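Side-chain contact in microcompartments protein (Desulfitobacterium hafniense, PDB 3NWG), which probably serves as a tandem-BMC-domain shell protein, helping to build the polyhedral protein coat of a bacterial microcompartment: residues A34-V37 against K41-V44. Sequence-based numbering, arbitrary orientation.
Sequences AKPV and KYIV
V37, at the start of the turn, packs both methyls against I43, while Y42 lies on the other face of the β-hairpin from I43; these three residues bury the most surface here. V37 CG1 and CG2 lie 3.8 Å and 3.7 Å from I43 CG2, with the two side chains crossing nearly at right angles. V37 CG2 also touches the K41 chain, 3.5 Å from K41 CB. A bend at chi3 (76°) turns the lysine back along this methyl, so that its CE touches it too, and a long, weak ion pair with E9 lies beyond.

Strand 29-36, outermost within this chain, and its neighbour 42-48 belong to the four-stranded antiparallel sheet of the first BMC domain, order 2-3-1-4. K35 and I43 form a hydrogen-bonded pair: K35 N reaches I43 O at 3.1 Å in the carbonyl plane, and I43 N returns a nearly straight bond to K35 O (169° at the hydrogen). Nearer the turn, V37 N bonds to K41 O from well above the carbonyl plane.

On the face bearing A34 and P36, the ring of Y42 lies along the opposing backbone. Its CG is anti to the backbone N (chi1 -164°), which swings the ring across the K35–P36 peptide, with K35 C 3.5 Å above the ring plane. P36 packs alongside, CD 3.7 Å from Y42 CE1, while A34 CB sits 3.6 Å from Y42 OH. That hydroxyl is hydrogen-bonded to a glycerol, probably from the crystallisation liquor, and I17 of helix 13-26 also packs on the tyrosine.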
loop_
_atom_site.group_PDB
_atom_site.type_symbol
_atom_site.label_atom_id
_atom_site.label_comp_id
_atom_site.label_asym_id
_atom_site.label_seq_id
_atom_site.Cartn_x
_atom_site.Cartn_y
_atom_site.Cartn_z
ATOM N N ALA A 34 -1.159 -18.606 5.644
ATOM C CA ALA A 34 -0.061 -18.862 6.560
ATOM C C ALA A 34 0.427 -17.501 7.054
ATOM O O ALA A 34 1.051 -16.732 6.295
ATOM C CB ALA A 34 1.051 -19.612 5.865
ATOM N N LYS A 35 0.124 -17.182 8.310
ATOM C CA LYS A 35 0.402 -15.839 8.801
ATOM C C LYS A 35 0.395 -15.735 10.320
ATOM O O LYS A 35 -0.279 -16.505 10.994
ATOM C CB LYS A 35 -0.581 -14.830 8.185
ATOM C CG LYS A 35 -2.040 -14.976 8.634
ATOM C CD LYS A 35 -2.861 -13.809 8.133
ATOM C CE LYS A 35 -4.117 -13.617 8.950
ATOM N NZ LYS A 35 -4.547 -12.183 8.884
ATOM N N PRO A 36 1.166 -14.781 10.861
ATOM C CA PRO A 36 1.104 -14.512 12.285
ATOM C C PRO A 36 -0.210 -13.829 12.603
ATOM O O PRO A 36 -0.604 -12.918 11.887
ATOM C CB PRO A 36 2.268 -13.539 12.515
ATOM C CG PRO A 36 3.116 -13.622 11.297
ATOM C CD PRO A 36 2.188 -13.954 10.193
ATOM N N VAL A 37 -0.905 -14.289 13.636
ATOM C CA VAL A 37 -2.095 -13.576 14.099
ATOM C C VAL A 37 -1.820 -12.980 15.482
ATOM O O VAL A 37 -0.651 -12.711 15.802
ATOM C CB VAL A 37 -3.422 -14.413 14.002
ATOM C CG1 VAL A 37 -3.602 -14.988 12.593
ATOM C CG2 VAL A 37 -3.516 -15.490 15.074
ATOM N N LYS A 41 0.674 -16.094 18.053
ATOM C CA LYS A 41 0.206 -17.167 17.176
ATOM C C LYS A 41 0.643 -17.071 15.730
ATOM O O LYS A 41 0.797 -15.984 15.181
ATOM C CB LYS A 41 -1.323 -17.228 17.196
ATOM C CG LYS A 41 -1.922 -17.985 18.362
ATOM C CD LYS A 41 -3.318 -17.439 18.754
ATOM C CE LYS A 41 -4.437 -17.866 17.799
ATOM N NZ LYS A 41 -5.762 -17.307 18.210
ATOM N N TYR A 42 0.827 -18.237 15.130
ATOM C CA TYR A 42 0.951 -18.379 13.702
ATOM C C TYR A 42 -0.110 -19.385 13.296
ATOM O O TYR A 42 -0.311 -20.402 13.972
ATOM C CB TYR A 42 2.324 -18.909 13.347
ATOM C CG TYR A 42 2.680 -18.742 11.889
ATOM C CD1 TYR A 42 3.236 -17.555 11.428
ATOM C CD2 TYR A 42 2.471 -19.776 10.970
ATOM C CE1 TYR A 42 3.571 -17.393 10.103
ATOM C CE2 TYR A 42 2.808 -19.623 9.641
ATOM C CZ TYR A 42 3.358 -18.423 9.214
ATOM O OH TYR A 42 3.704 -18.242 7.894
ATOM N N ILE A 43 -0.808 -19.096 12.210
ATOM C CA ILE A 43 -1.866 -19.981 11.773
ATOM C C ILE A 43 -1.599 -20.479 10.367
ATOM O O ILE A 43 -1.047 -19.755 9.529
ATOM C CB ILE A 43 -3.290 -19.328 11.885
ATOM C CG1 ILE A 43 -3.559 -18.318 10.762
ATOM C CG2 ILE A 43 -3.522 -18.709 13.254
ATOM C CD1 ILE A 43 -4.599 -18.809 9.758
ATOM N N VAL A 44 -1.975 -21.730 10.126
ATOM C CA VAL A 44 -1.905 -22.288 8.788
ATOM C C VAL A 44 -3.249 -22.868 8.435
ATOM O O VAL A 44 -3.841 -23.631 9.203
ATOM C CB VAL A 44 -0.781 -23.358 8.636
ATOM C CG1 VAL A 44 -0.675 -23.844 7.207
ATOM C CG2 VAL A 44 0.562 -22.795 9.097
#